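Local coordinates for protein putative aminooxidase (PDB 2BA9) that isomerises polyunsaturated fatty acids, producing conjugated linoleic acid, and carries a bound FAD in a fold of the flavin-containing amine oxidoreductase family, at residues 14-26 and 209-221. Residues are numbered along the deposited sequence; the frame is centred on the assembly and turned at random.
With FAD (flavin-adenine dinucleotide), chain D.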
ATOM      1  N   ALA A  14      13.566   3.383   4.546  1.00 25.06           N
ATOM      2  CA  ALA A  14      13.216   4.817   4.428  1.00 24.90           C
ATOM      3  C   ALA A  14      12.097   5.087   3.415  1.00 24.91           C
ATOM      4  O   ALA A  14      12.174   6.023   2.609  1.00 24.64           O
ATOM      5  CB  ALA A  14      14.427   5.644   4.093  1.00 24.64           C
ATOM      6  N   GLY A  15      11.055   4.260   3.473  1.00 25.10           N
ATOM      7  CA  GLY A  15       9.790   4.547   2.801  1.00 24.51           C
ATOM      8  C   GLY A  15       8.944   5.352   3.770  1.00 24.11           C
ATOM      9  O   GLY A  15       9.419   5.736   4.823  1.00 23.85           O
ATOM     10  N   PRO A  16       7.680   5.624   3.418  1.00 24.07           N
ATOM     11  CA  PRO A  16       6.791   6.357   4.315  1.00 24.19           C
ATOM     12  C   PRO A  16       6.805   5.898   5.783  1.00 24.52           C
ATOM     13  O   PRO A  16       6.816   6.735   6.680  1.00 24.89           O
ATOM     14  CB  PRO A  16       5.418   6.124   3.680  1.00 24.17           C
ATOM     15  CG  PRO A  16       5.743   6.058   2.182  1.00 23.64           C
ATOM     16  CD  PRO A  16       7.013   5.278   2.146  1.00 23.77           C
ATOM     17  N   ALA A  17       6.807   4.582   6.013  1.00 25.06           N
ATOM     18  CA  ALA A  17       6.741   4.029   7.371  1.00 24.95           C
ATOM     19  C   ALA A  17       8.005   4.334   8.184  1.00 25.01           C
ATOM     20  O   ALA A  17       7.914   4.692   9.352  1.00 25.04           O
ATOM     21  CB  ALA A  17       6.492   2.532   7.326  1.00 25.09           C
ATOM     22  N   GLY A  18       9.172   4.187   7.558  1.00 24.89           N
ATOM     23  CA  GLY A  18      10.444   4.460   8.219  1.00 24.85           C
ATOM     24  C   GLY A  18      10.614   5.936   8.494  1.00 24.68           C
ATOM     25  O   GLY A  18      10.970   6.343   9.596  1.00 24.20           O
ATOM     26  N   LEU A  19      10.352   6.740   7.465  1.00 24.52           N
ATOM     27  CA  LEU A  19      10.466   8.182   7.581  1.00 24.24           C
ATOM     28  C   LEU A  19       9.505   8.741   8.636  1.00 24.10           C
ATOM     29  O   LEU A  19       9.854   9.664   9.362  1.00 24.32           O
ATOM     30  CB  LEU A  19      10.228   8.840   6.225  1.00 23.71           C
ATOM     31  CG  LEU A  19      11.249   8.515   5.135  1.00 24.06           C
ATOM     32  CD1 LEU A  19      10.758   9.036   3.799  1.00 21.19           C
ATOM     33  CD2 LEU A  19      12.648   9.073   5.487  1.00 20.40           C
ATOM     34  N   ALA A  20       8.307   8.175   8.711  1.00 24.15           N
ATOM     35  CA  ALA A  20       7.301   8.593   9.710  1.00 24.25           C
ATOM     36  C   ALA A  20       7.714   8.175  11.115  1.00 24.39           C
ATOM     37  O   ALA A  20       7.471   8.893  12.086  1.00 24.84           O
ATOM     38  CB  ALA A  20       5.937   8.004   9.369  1.00 24.04           C
ATOM     39  N   ALA A  21       8.326   7.000  11.220  1.00 24.45           N
ATOM     40  CA  ALA A  21       8.810   6.504  12.492  1.00 24.31           C
ATOM     41  C   ALA A  21       9.846   7.482  13.027  1.00 24.59           C
ATOM     42  O   ALA A  21       9.819   7.862  14.210  1.00 24.28           O
ATOM     43  CB  ALA A  21       9.399   5.114  12.327  1.00 23.89           C
ATOM     44  N   GLY A  22      10.743   7.911  12.139  1.00 24.44           N
ATOM     45  CA  GLY A  22      11.744   8.913  12.493  1.00 24.80           C
ATOM     46  C   GLY A  22      11.122  10.225  12.932  1.00 24.88           C
ATOM     47  O   GLY A  22      11.442  10.743  14.006  1.00 25.01           O
ATOM     48  N   MET A  23      10.244  10.770  12.089  1.00 24.79           N
ATOM     49  CA  MET A  23       9.502  12.012  12.407  1.00 24.86           C
ATOM     50  C   MET A  23       8.875  11.984  13.784  1.00 24.55           C
ATOM     51  O   MET A  23       9.023  12.925  14.553  1.00 25.04           O
ATOM     52  CB  MET A  23       8.381  12.246  11.390  1.00 24.75           C
ATOM     53  CG  MET A  23       7.426  13.393  11.736  1.00 25.03           C
ATOM     54  SD  MET A  23       6.082  13.543  10.559  1.00 25.85           S
ATOM     55  CE  MET A  23       4.906  14.579  11.418  1.00 22.68           C
ATOM     56  N   TYR A  24       8.143  10.921  14.085  1.00 24.32           N
ATOM     57  CA  TYR A  24       7.350  10.887  15.320  1.00 24.25           C
ATOM     58  C   TYR A  24       8.168  10.516  16.548  1.00 24.53           C
ATOM     59  O   TYR A  24       7.819  10.903  17.675  1.00 24.20           O
ATOM     60  CB  TYR A  24       6.111   9.993  15.161  1.00 24.47           C
ATOM     61  CG  TYR A  24       5.050  10.671  14.313  1.00 24.93           C
ATOM     62  CD1 TYR A  24       4.309  11.746  14.807  1.00 25.91           C
ATOM     63  CD2 TYR A  24       4.813  10.264  13.010  1.00 26.22           C
ATOM     64  CE1 TYR A  24       3.353  12.393  14.007  1.00 25.45           C
ATOM     65  CE2 TYR A  24       3.867  10.895  12.214  1.00 25.38           C
ATOM     66  CZ  TYR A  24       3.144  11.949  12.708  1.00 25.49           C
ATOM     67  OH  TYR A  24       2.223  12.545  11.877  1.00 25.02           O
ATOM     68  N   LEU A  25       9.260   9.785  16.344  1.00 24.51           N
ATOM     69  CA  LEU A  25      10.211   9.556  17.429  1.00 24.89           C
ATOM     70  C   LEU A  25      10.875  10.883  17.792  1.00 25.13           C
ATOM     71  O   LEU A  25      10.910  11.268  18.969  1.00 24.83           O
ATOM     72  CB  LEU A  25      11.249   8.485  17.052  1.00 24.94           C
ATOM     73  CG  LEU A  25      10.755   7.042  17.239  1.00 24.63           C
ATOM     74  CD1 LEU A  25      11.620   6.027  16.482  1.00 24.12           C
ATOM     75  CD2 LEU A  25      10.691   6.688  18.725  1.00 24.14           C
ATOM     76  N   GLU A  26      11.381  11.577  16.772  1.00 25.12           N
ATOM     77  CA  GLU A  26      11.998  12.883  16.960  1.00 25.26           C
ATOM     78  C   GLU A  26      11.076  13.781  17.785  1.00 25.22           C
ATOM     79  O   GLU A  26      11.496  14.342  18.794  1.00 25.18           O
ATOM     80  CB  GLU A  26      12.301  13.533  15.611  1.00 25.19           C
ATOM     81  CG  GLU A  26      13.187  14.764  15.708  1.00 25.78           C
ATOM     82  CD  GLU A  26      13.486  15.367  14.353  1.00 25.10           C
ATOM     83  OE1 GLU A  26      14.111  14.686  13.527  1.00 24.26           O
ATOM     84  OE2 GLU A  26      13.111  16.533  14.130  1.00 24.11           O
ATOM     85  N   PHE A 209       7.844  12.951   0.897  1.00 25.70           N
ATOM     86  CA  PHE A 209       8.681  12.084   1.710  1.00 25.64           C
ATOM     87  C   PHE A 209      10.168  12.400   1.501  1.00 25.47           C
ATOM     88  O   PHE A 209      10.975  12.251   2.412  1.00 25.49           O
ATOM     89  CB  PHE A 209       8.352  10.629   1.422  1.00 25.60           C
ATOM     90  CG  PHE A 209       6.981  10.242   1.867  1.00 25.83           C
ATOM     91  CD1 PHE A 209       6.692  10.097   3.230  1.00 27.59           C
ATOM     92  CD2 PHE A 209       5.965  10.064   0.949  1.00 26.31           C
ATOM     93  CE1 PHE A 209       5.408   9.755   3.667  1.00 26.78           C
ATOM     94  CE2 PHE A 209       4.689   9.717   1.367  1.00 27.14           C
ATOM     95  CZ  PHE A 209       4.406   9.554   2.736  1.00 26.35           C
ATOM     96  N   GLU A 210      10.529  12.861   0.304  1.00 25.35           N
ATOM     97  CA  GLU A 210      11.858  13.430   0.106  1.00 25.11           C
ATOM     98  C   GLU A 210      12.023  14.636   1.032  1.00 25.33           C
ATOM     99  O   GLU A 210      13.007  14.737   1.760  1.00 26.06           O
ATOM    100  CB  GLU A 210      12.087  13.797  -1.364  1.00 25.16           C
ATOM    101  CG  GLU A 210      12.199  12.580  -2.250  1.00 24.80           C
ATOM    102  CD  GLU A 210      12.262  12.902  -3.737  1.00 24.39           C
ATOM    103  OE1 GLU A 210      11.598  13.848  -4.223  1.00 23.27           O
ATOM    104  OE2 GLU A 210      12.957  12.154  -4.434  1.00 25.89           O
ATOM    105  N   HIS A 211      11.024  15.511   1.066  1.00 25.08           N
ATOM    106  CA  HIS A 211      11.093  16.696   1.915  1.00 24.59           C
ATOM    107  C   HIS A 211      11.001  16.371   3.413  1.00 24.20           C
ATOM    108  O   HIS A 211      11.675  16.997   4.224  1.00 23.79           O
ATOM    109  CB  HIS A 211      10.004  17.679   1.537  1.00 25.13           C
ATOM    110  CG  HIS A 211      10.031  18.079   0.100  1.00 26.67           C
ATOM    111  ND1 HIS A 211       8.910  18.519  -0.565  1.00 27.12           N
ATOM    112  CD2 HIS A 211      11.036  18.074  -0.811  1.00 27.73           C
ATOM    113  CE1 HIS A 211       9.228  18.794  -1.817  1.00 27.90           C
ATOM    114  NE2 HIS A 211      10.510  18.527  -1.992  1.00 27.00           N
ATOM    115  N   LEU A 212      10.175  15.398   3.781  1.00 23.66           N
ATOM    116  CA  LEU A 212      10.121  14.947   5.165  1.00 23.38           C
ATOM    117  C   LEU A 212      11.507  14.517   5.661  1.00 23.01           C
ATOM    118  O   LEU A 212      11.922  14.879   6.770  1.00 22.67           O
ATOM    119  CB  LEU A 212       9.127  13.785   5.336  1.00 23.34           C
ATOM    120  CG  LEU A 212       9.045  13.148   6.738  1.00 22.65           C
ATOM    121  CD1 LEU A 212       8.674  14.185   7.837  1.00 22.73           C
ATOM    122  CD2 LEU A 212       8.068  11.989   6.724  1.00 20.58           C
ATOM    123  N   ASN A 213      12.178  13.719   4.843  1.00 22.54           N
ATOM    124  CA  ASN A 213      13.541  13.267   5.091  1.00 22.87           C
ATOM    125  C   ASN A 213      14.449  14.449   5.372  1.00 22.67           C
ATOM    126  O   ASN A 213      15.162  14.465   6.371  1.00 22.51           O
ATOM    127  CB  ASN A 213      14.057  12.478   3.870  1.00 23.48           C
ATOM    128  CG  ASN A 213      15.394  11.779   4.122  1.00 23.09           C
ATOM    129  OD1 ASN A 213      15.537  11.039   5.091  1.00 23.00           O
ATOM    130  ND2 ASN A 213      16.363  11.984   3.219  1.00 23.08           N
ATOM    131  N   ALA A 214      14.391  15.455   4.497  1.00 23.06           N
ATOM    132  CA  ALA A 214      15.142  16.691   4.679  1.00 22.88           C
ATOM    133  C   ALA A 214      14.860  17.370   6.024  1.00 23.24           C
ATOM    134  O   ALA A 214      15.770  17.858   6.661  1.00 22.78           O
ATOM    135  CB  ALA A 214      14.875  17.655   3.525  1.00 22.96           C
ATOM    136  N   THR A 215      13.610  17.376   6.473  1.00 23.99           N
ATOM    137  CA  THR A 215      13.265  18.047   7.743  1.00 24.11           C
ATOM    138  C   THR A 215      13.722  17.285   8.997  1.00 23.97           C
ATOM    139  O   THR A 215      13.728  17.845  10.098  1.00 24.57           O
ATOM    140  CB  THR A 215      11.744  18.283   7.864  1.00 23.88           C
ATOM    141  OG1 THR A 215      11.088  17.026   8.032  1.00 24.83           O
ATOM    142  CG2 THR A 215      11.198  18.993   6.631  1.00 23.25           C
ATOM    143  N   LEU A 216      14.065  16.009   8.838  1.00 23.94           N
ATOM    144  CA  LEU A 216      14.519  15.171   9.952  1.00 23.47           C
ATOM    145  C   LEU A 216      15.877  15.613  10.492  1.00 23.59           C
ATOM    146  O   LEU A 216      16.758  16.023   9.729  1.00 22.60           O
ATOM    147  CB  LEU A 216      14.650  13.699   9.519  1.00 23.18           C
ATOM    148  CG  LEU A 216      13.370  13.001   9.068  1.00 23.04           C
ATOM    149  CD1 LEU A 216      13.644  11.538   8.754  1.00 22.82           C
ATOM    150  CD2 LEU A 216      12.265  13.166  10.134  1.00 22.10           C
ATOM    151  N   GLU A 217      16.024  15.487  11.810  1.00 23.54           N
ATOM    152  CA  GLU A 217      17.285  15.675  12.517  1.00 24.51           C
ATOM    153  C   GLU A 217      18.340  14.718  11.948  1.00 24.78           C
ATOM    154  O   GLU A 217      19.487  15.111  11.755  1.00 25.21           O
ATOM    155  CB  GLU A 217      17.071  15.429  14.030  1.00 24.65           C
ATOM    156  CG  GLU A 217      18.201  15.864  14.965  1.00 25.85           C
ATOM    157  CD  GLU A 217      17.901  15.546  16.438  1.00 27.07           C
ATOM    158  OE1 GLU A 217      16.716  15.564  16.837  1.00 27.45           O
ATOM    159  OE2 GLU A 217      18.852  15.285  17.204  1.00 28.74           O
ATOM    160  N   HIS A 218      17.939  13.477  11.661  1.00 24.74           N
ATOM    161  CA  HIS A 218      18.818  12.501  11.012  1.00 25.15           C
ATOM    162  C   HIS A 218      18.154  11.897   9.766  1.00 24.96           C
ATOM    163  O   HIS A 218      17.448  10.886   9.849  1.00 25.06           O
ATOM    164  CB  HIS A 218      19.215  11.382  11.986  1.00 25.26           C
ATOM    165  CG  HIS A 218      19.738  11.877  13.295  1.00 25.59           C
ATOM    166  ND1 HIS A 218      21.059  12.214  13.488  1.00 26.71           N
ATOM    167  CD2 HIS A 218      19.116  12.087  14.479  1.00 26.08           C
ATOM    168  CE1 HIS A 218      21.227  12.620  14.736  1.00 28.00           C
ATOM    169  NE2 HIS A 218      20.064  12.551  15.358  1.00 26.56           N
ATOM    170  N   PRO A 219      18.356  12.537   8.609  1.00 24.86           N
ATOM    171  CA  PRO A 219      17.932  11.981   7.333  1.00 24.62           C
ATOM    172  C   PRO A 219      18.444  10.552   7.094  1.00 24.67           C
ATOM    173  O   PRO A 219      19.438  10.104   7.699  1.00 24.15           O
ATOM    174  CB  PRO A 219      18.528  12.961   6.324  1.00 24.63           C
ATOM    175  CG  PRO A 219      18.597  14.246   7.065  1.00 24.51           C
ATOM    176  CD  PRO A 219      18.988  13.861   8.438  1.00 25.00           C
ATOM    177  N   ALA A 220      17.754   9.821   6.228  1.00 24.64           N
ATOM    178  CA  ALA A 220      18.101   8.425   6.001  1.00 24.53           C
ATOM    179  C   ALA A 220      19.547   8.268   5.534  1.00 24.81           C
ATOM    180  O   ALA A 220      20.056   9.071   4.749  1.00 24.66           O
ATOM    181  CB  ALA A 220      17.157   7.783   4.998  1.00 24.47           C
ATOM    182  N   GLU A 221      20.199   7.234   6.060  1.00 25.43           N
ATOM    183  CA  GLU A 221      21.446   6.707   5.511  1.00 25.56           C
ATOM    184  C   GLU A 221      21.089   5.804   4.324  1.00 25.66           C
ATOM    185  O   GLU A 221      20.316   4.871   4.481  1.00 26.65           O
ATOM    186  CB  GLU A 221      22.169   5.893   6.577  1.00 25.56           C
ATOM    187  CG  GLU A 221      22.475   6.688   7.841  1.00 27.58           C
ATOM    188  CD  GLU A 221      23.759   7.509   7.762  1.00 30.91           C
ATOM    189  OE1 GLU A 221      24.213   7.864   6.656  1.00 31.82           O
ATOM    190  OE2 GLU A 221      24.320   7.809   8.840  1.00 37.19           O
TER
HETATM  191  PA  FAD D 500       7.697   0.813   1.123  1.00 19.59           P
HETATM  192  O1A FAD D 500       6.995   1.985   0.500  1.00 19.96           O
HETATM  193  O2A FAD D 500       7.806  -0.441   0.281  1.00 19.83           O
HETATM  194  O5B FAD D 500       9.197   1.249   1.478  1.00 20.92           O
HETATM  195  C5B FAD D 500      10.012   0.301   2.127  1.00 23.05           C
HETATM  196  C4B FAD D 500      11.444   0.791   2.169  1.00 23.62           C
HETATM  197  O4B FAD D 500      12.231  -0.160   2.858  1.00 24.57           O
HETATM  198  C3B FAD D 500      12.024   0.982   0.766  1.00 23.93           C
HETATM  199  O3B FAD D 500      12.559   2.280   0.641  1.00 23.63           O
HETATM  200  C2B FAD D 500      13.062  -0.110   0.658  1.00 24.35           C
HETATM  201  O2B FAD D 500      14.116   0.208  -0.251  1.00 24.46           O
HETATM  202  C1B FAD D 500      13.429  -0.331   2.136  1.00 24.38           C
HETATM  203  N9A FAD D 500      14.017  -1.670   2.323  1.00 23.97           N
HETATM  204  C8A FAD D 500      13.479  -2.883   1.948  1.00 24.64           C
HETATM  205  N7A FAD D 500      14.356  -3.872   2.281  1.00 23.58           N
HETATM  206  C5A FAD D 500      15.445  -3.301   2.866  1.00 24.46           C
HETATM  207  C6A FAD D 500      16.648  -3.822   3.385  1.00 23.92           C
HETATM  208  N6A FAD D 500      16.715  -5.154   3.707  1.00 23.78           N
HETATM  209  N1A FAD D 500      17.566  -2.945   3.953  1.00 24.67           N
HETATM  210  C2A FAD D 500      17.347  -1.575   3.958  1.00 25.15           C
HETATM  211  N3A FAD D 500      16.160  -1.074   3.440  1.00 24.60           N
HETATM  212  C4A FAD D 500      15.238  -1.912   2.887  1.00 24.25           C
HETATM  213  N1  FAD D 500      -0.797   4.122  -1.237  1.00 25.89           N
HETATM  214  C2  FAD D 500      -1.831   4.992  -0.954  1.00 28.77           C
HETATM  215  O2  FAD D 500      -1.967   5.433   0.186  1.00 25.85           O
HETATM  216  N3  FAD D 500      -2.726   5.339  -1.947  1.00 29.83           N
HETATM  217  C4  FAD D 500      -2.571   4.845  -3.226  1.00 29.28           C
HETATM  218  O4  FAD D 500      -3.383   5.192  -4.098  1.00 30.85           O
HETATM  219  C4X FAD D 500      -1.516   3.975  -3.518  1.00 27.21           C
HETATM  220  N5  FAD D 500      -1.343   3.441  -4.783  1.00 24.38           N
HETATM  221  C5X FAD D 500      -0.216   2.715  -5.119  1.00 24.27           C
HETATM  222  C6  FAD D 500       0.002   2.312  -6.434  1.00 23.47           C
HETATM  223  C7  FAD D 500       1.161   1.614  -6.764  1.00 23.93           C
HETATM  224  C7M FAD D 500       1.371   1.210  -8.196  1.00 23.84           C
HETATM  225  C8  FAD D 500       2.094   1.310  -5.776  1.00 23.67           C
HETATM  226  C8M FAD D 500       3.355   0.558  -6.078  1.00 22.83           C
HETATM  227  C9  FAD D 500       1.864   1.713  -4.463  1.00 23.66           C
HETATM  228  C9A FAD D 500       0.706   2.409  -4.115  1.00 24.16           C
HETATM  229  N10 FAD D 500       0.443   2.807  -2.791  1.00 23.80           N
HETATM  230  C10 FAD D 500      -0.618   3.637  -2.509  1.00 25.30           C
HETATM  231  C1' FAD D 500       1.065   2.094  -1.638  1.00 20.63           C
HETATM  232  C2' FAD D 500       2.147   2.931  -0.967  1.00 19.91           C
HETATM  233  O2' FAD D 500       3.057   3.486  -1.911  1.00 21.29           O
HETATM  234  C3' FAD D 500       2.867   2.032   0.027  1.00 20.46           C
HETATM  235  O3' FAD D 500       1.903   1.384   0.862  1.00 20.43           O
HETATM  236  C4' FAD D 500       3.864   2.826   0.856  1.00 20.53           C
HETATM  237  O4' FAD D 500       4.974   3.242   0.070  1.00 24.59           O
HETATM  238  C5' FAD D 500       4.300   1.968   2.036  1.00 21.46           C
HETATM  239  O5' FAD D 500       5.429   2.527   2.646  1.00 20.30           O
HETATM  240  P   FAD D 500       6.421   1.592   3.522  1.00 20.53           P
HETATM  241  O1P FAD D 500       7.600   2.402   4.028  1.00 20.58           O
HETATM  242  O2P FAD D 500       5.625   0.992   4.628  1.00 23.73           O
HETATM  243  O3P FAD D 500       6.986   0.470   2.522  1.00 21.28           O
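The dinucleotide-binding helix of a Rossmann-type domain meets the C-terminal half of helix 204-215 where Pro16 and Leu19 settle against Phe209. Gly15, at the N-cap, and Gly18, in the first turn, fit the glycine-rich GxGxxG pattern that runs from the end of strand 9-12 into this helix, and Ala17 N, in the same turn, donates to FAD O1P at 3.1 Å. The side chain of Pro16 serves two neighbours: its CD touches the cofactor at O5', while CG sits over the centre of one face of the Phe209 ring, 3.9 Å from the centroid, as a CH-pi contact.

One turn on, Leu19 splits its branches. With its CG beside the backbone N (chi1 -64°), it sends CD1 to Phe209 CB and carbonyl O, and CD2 to Asn213 OD1 at 3.5 Å. That amide oxygen is already engaged by Ala220 N, 2.8 Å away in the carbonyl plane and on a lone pair, a bond that ties the loop after the helix back onto it, where Ala220 CB meets Ala14 CB. Further along, Met23 SD lies 3.8 Å from Leu212 CD1, the two side chains crossing at about a right angle, and Leu216 CD2 packs on the backbone beside Gly22 and Met23.

At the far end Glu26, extended with CG anti to its backbone N (chi1 -169°), accepts a nearly straight bond from Glu217 N at OE1 (2.7 Å), on the syn side but 29° out of the carboxylate plane. Tyr33 OH also bonds OE1, and Arg76 forms a salt bridge with OE2. Glu217 OE1 comes within 4.3 Å of Glu26 OE1 but is hydrogen-bonded to His31 ND1. Bonds to both oxygens restrain the rotation of the Glu26 carboxylate, and Arg76 probably offsets the closeness of the second acid; the contact thus runs from an apolar, cofactor-facing end to a charged one.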